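Local coordinates for beta-fructofuranosidase (Bifidobacterium adolescentis, PDB 6NOB), which probably hydrolyses terminal beta-fructofuranoside residues, as in sucrose, as a member of glycoside hydrolase family 32, at residues A[405-410]-A[427-432]. Residues are numbered along the deposited sequence; the frame is centred on the assembly and turned at random.
Sequences VRWYAG and DWCDFG
Trp407 and Asp427 form an antiparallel hydrogen-bonded pair, Trp407 N reaching Asp427 O at 2.9 Å and Asp427 N returning to Trp407 O at 3.2 Å; past the non-hydrogen-bonded pair Arg406–Trp428, Cys429 N gives a nearly straight bond (175°) to Val405 O. With CG anti to the backbone N (chi1 -168°), the extended Arg406 chain lays CB and CD along the Trp428 benzo ring before NH1 comes down on its face. In this cation-pi contact Arg406 CZ stands 4.3 Å from the centroid of the Trp428 six-membered ring, the guanidinium nearly upright on it (planes 80° apart). A water links Arg406 NH2 to Asp427 OD1, whose carboxylate also makes a salt bridge with Arg484. The pairing closes the open end of the 405-415/418-428 beta hairpin, within the family 32 N-terminal domain, the five-bladed beta-propeller of these enzymes. A leucine for Arg406 would probably leave the Trp428 face without its cation and the bridging water without a donor. On the sheet face of Trp407 and Asp427, the indole lies over the Asp427 backbone, Trp407 CZ2 3.5 Å from Asp427 CB; NE1 bonds weakly to Trp428 O, and Cys429 SG sits at the ring edge, 3.8 Å from CD1.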
ATOM      1  N   VAL A 405       4.798  -1.083 -11.185  1.00 37.54           N
ATOM      2  CA  VAL A 405       4.580   0.347 -10.998  1.00 37.13           C
ATOM      3  C   VAL A 405       5.681   1.090 -11.743  1.00 39.26           C
ATOM      4  O   VAL A 405       6.870   0.861 -11.494  1.00 44.31           O
ATOM      5  CB  VAL A 405       4.563   0.716  -9.508  1.00 35.81           C
ATOM      6  CG1 VAL A 405       4.539   2.225  -9.336  1.00 35.99           C
ATOM      7  CG2 VAL A 405       3.367   0.072  -8.820  1.00 32.66           C
ATOM      8  N   ARG A 406       5.292   1.973 -12.660  1.00 35.92           N
ATOM      9  CA  ARG A 406       6.228   2.692 -13.515  1.00 38.54           C
ATOM     10  C   ARG A 406       6.340   4.147 -13.077  1.00 40.58           C
ATOM     11  O   ARG A 406       5.342   4.771 -12.705  1.00 39.41           O
ATOM     12  CB  ARG A 406       5.783   2.626 -14.980  1.00 37.89           C
ATOM     13  CG  ARG A 406       6.830   3.081 -15.974  1.00 41.62           C
ATOM     14  CD  ARG A 406       6.665   2.391 -17.322  1.00 38.24           C
ATOM     15  NE  ARG A 406       7.878   2.500 -18.128  1.00 37.00           N
ATOM     16  CZ  ARG A 406       8.901   1.653 -18.056  1.00 40.12           C
ATOM     17  NH1 ARG A 406       8.855   0.627 -17.217  1.00 36.02           N
ATOM     18  NH2 ARG A 406       9.971   1.832 -18.822  1.00 37.80           N
ATOM     19  N   TRP A 407       7.558   4.686 -13.125  1.00 36.73           N
ATOM     20  CA  TRP A 407       7.781   6.112 -12.933  1.00 37.14           C
ATOM     21  C   TRP A 407       8.202   6.756 -14.250  1.00 39.50           C
ATOM     22  O   TRP A 407       8.855   6.129 -15.089  1.00 42.84           O
ATOM     23  CB  TRP A 407       8.833   6.394 -11.847  1.00 35.59           C
ATOM     24  CG  TRP A 407      10.216   5.843 -12.103  1.00 32.93           C
ATOM     25  CD1 TRP A 407      10.745   4.695 -11.589  1.00 32.31           C
ATOM     26  CD2 TRP A 407      11.251   6.433 -12.908  1.00 33.67           C
ATOM     27  NE1 TRP A 407      12.034   4.526 -12.030  1.00 37.22           N
ATOM     28  CE2 TRP A 407      12.369   5.578 -12.842  1.00 37.77           C
ATOM     29  CE3 TRP A 407      11.336   7.594 -13.684  1.00 35.56           C
ATOM     30  CZ2 TRP A 407      13.560   5.848 -13.519  1.00 37.15           C
ATOM     31  CZ3 TRP A 407      12.519   7.858 -14.360  1.00 42.67           C
ATOM     32  CH2 TRP A 407      13.614   6.987 -14.272  1.00 37.39           C
ATOM     33  N   TYR A 408       7.812   8.017 -14.420  1.00 42.09           N
ATOM     34  CA  TYR A 408       8.110   8.787 -15.624  1.00 39.86           C
ATOM     35  C   TYR A 408       8.606  10.159 -15.194  1.00 40.80           C
ATOM     36  O   TYR A 408       7.904  10.867 -14.466  1.00 40.83           O
ATOM     37  CB  TYR A 408       6.874   8.936 -16.523  1.00 42.81           C
ATOM     38  CG  TYR A 408       6.011   7.698 -16.673  1.00 41.51           C
ATOM     39  CD1 TYR A 408       5.162   7.285 -15.652  1.00 38.24           C
ATOM     40  CD2 TYR A 408       6.019   6.963 -17.853  1.00 41.53           C
ATOM     41  CE1 TYR A 408       4.369   6.166 -15.793  1.00 41.55           C
ATOM     42  CE2 TYR A 408       5.226   5.842 -18.004  1.00 42.75           C
ATOM     43  CZ  TYR A 408       4.402   5.448 -16.971  1.00 43.38           C
ATOM     44  OH  TYR A 408       3.608   4.333 -17.115  1.00 41.30           O
ATOM     45  N   ALA A 409       9.797  10.540 -15.647  1.00 39.04           N
ATOM     46  CA  ALA A 409      10.423  11.791 -15.244  1.00 40.46           C
ATOM     47  C   ALA A 409      10.631  12.694 -16.453  1.00 41.53           C
ATOM     48  O   ALA A 409      11.014  12.227 -17.530  1.00 46.18           O
ATOM     49  CB  ALA A 409      11.764  11.539 -14.543  1.00 37.87           C
ATOM     50  N   GLY A 410      10.382  13.984 -16.269  1.00 42.49           N
ATOM     51  CA  GLY A 410      10.539  14.923 -17.362  1.00 44.96           C
ATOM     52  C   GLY A 410      10.118  16.319 -16.964  1.00 44.39           C
ATOM     53  O   GLY A 410      10.116  16.672 -15.783  1.00 48.51           O
ATOM     54  N   ASP A 427      11.064   4.006 -16.104  1.00 41.57           N
ATOM     55  CA  ASP A 427      11.551   2.712 -15.628  1.00 43.21           C
ATOM     56  C   ASP A 427      10.635   2.247 -14.502  1.00 43.15           C
ATOM     57  O   ASP A 427       9.709   2.955 -14.094  1.00 41.83           O
ATOM     58  CB  ASP A 427      13.003   2.789 -15.157  1.00 43.71           C
ATOM     59  CG  ASP A 427      13.774   1.519 -15.450  1.00 50.61           C
ATOM     60  OD1 ASP A 427      13.164   0.430 -15.388  1.00 48.88           O
ATOM     61  OD2 ASP A 427      14.982   1.617 -15.747  1.00 55.16           O
ATOM     62  N   TRP A 428      10.911   1.045 -13.993  1.00 42.98           N
ATOM     63  CA  TRP A 428      10.146   0.485 -12.887  1.00 39.47           C
ATOM     64  C   TRP A 428      10.634   1.036 -11.552  1.00 42.64           C
ATOM     65  O   TRP A 428      11.831   1.270 -11.360  1.00 44.71           O
ATOM     66  CB  TRP A 428      10.253  -1.041 -12.875  1.00 35.48           C
ATOM     67  CG  TRP A 428       9.785  -1.732 -14.132  1.00 43.13           C
ATOM     68  CD1 TRP A 428      10.472  -2.667 -14.853  1.00 48.01           C
ATOM     69  CD2 TRP A 428       8.527  -1.558 -14.800  1.00 45.22           C
ATOM     70  NE1 TRP A 428       9.725  -3.080 -15.930  1.00 48.03           N
ATOM     71  CE2 TRP A 428       8.528  -2.413 -15.921  1.00 45.42           C
ATOM     72  CE3 TRP A 428       7.405  -0.756 -14.564  1.00 45.08           C
ATOM     73  CZ2 TRP A 428       7.451  -2.490 -16.801  1.00 43.74           C
ATOM     74  CZ3 TRP A 428       6.335  -0.837 -15.438  1.00 42.00           C
ATOM     75  CH2 TRP A 428       6.367  -1.697 -16.542  1.00 40.01           C
ATOM     76  N   CYS A 429       9.693   1.228 -10.620  1.00 39.72           N
ATOM     77  CA  CYS A 429      10.053   1.637  -9.263  1.00 38.12           C
ATOM     78  C   CYS A 429      10.702   0.503  -8.482  1.00 36.77           C
ATOM     79  O   CYS A 429      11.496   0.758  -7.570  1.00 43.04           O
ATOM     80  CB  CYS A 429       8.816   2.119  -8.503  1.00 39.08           C
ATOM     81  SG  CYS A 429       8.027   3.615  -9.136  1.00 43.56           S
ATOM     82  N   ASP A 430      10.368  -0.743  -8.809  1.00 36.57           N
ATOM     83  CA  ASP A 430      10.799  -1.896  -8.025  1.00 44.11           C
ATOM     84  C   ASP A 430      10.931  -3.087  -8.959  1.00 46.82           C
ATOM     85  O   ASP A 430       9.950  -3.478  -9.599  1.00 47.43           O
ATOM     86  CB  ASP A 430       9.801  -2.189  -6.902  1.00 41.46           C
ATOM     87  CG  ASP A 430      10.359  -3.135  -5.859  1.00 46.08           C
ATOM     88  OD1 ASP A 430      10.538  -4.332  -6.171  1.00 47.46           O
ATOM     89  OD2 ASP A 430      10.619  -2.675  -4.726  1.00 46.04           O
ATOM     90  N   PHE A 431      12.129  -3.666  -9.037  1.00 45.75           N
ATOM     91  CA  PHE A 431      12.390  -4.730  -9.997  1.00 42.75           C
ATOM     92  C   PHE A 431      12.032  -6.116  -9.469  1.00 41.55           C
ATOM     93  O   PHE A 431      12.334  -7.115 -10.131  1.00 46.12           O
ATOM     94  CB  PHE A 431      13.854  -4.683 -10.471  1.00 40.16           C
ATOM     95  CG  PHE A 431      14.875  -5.088  -9.433  1.00 40.58           C
ATOM     96  CD1 PHE A 431      15.197  -6.425  -9.232  1.00 38.48           C
ATOM     97  CD2 PHE A 431      15.563  -4.127  -8.707  1.00 41.26           C
ATOM     98  CE1 PHE A 431      16.150  -6.796  -8.295  1.00 45.08           C
ATOM     99  CE2 PHE A 431      16.521  -4.489  -7.770  1.00 41.01           C
ATOM    100  CZ  PHE A 431      16.815  -5.825  -7.563  1.00 44.46           C
ATOM    101  N   GLY A 432      11.384  -6.202  -8.309  1.00 38.62           N
ATOM    102  CA  GLY A 432      10.853  -7.465  -7.836  1.00 41.80           C
ATOM    103  C   GLY A 432       9.444  -7.703  -8.343  1.00 45.11           C
ATOM    104  O   GLY A 432       9.161  -7.480  -9.524  1.00 44.72           O
TER
HETATM  105  O   HOH W   1       7.955  -1.148 -10.158  1.00 47.32           O
HETATM  106  O   HOH W   2      11.486  -0.149 -17.632  1.00 42.39           O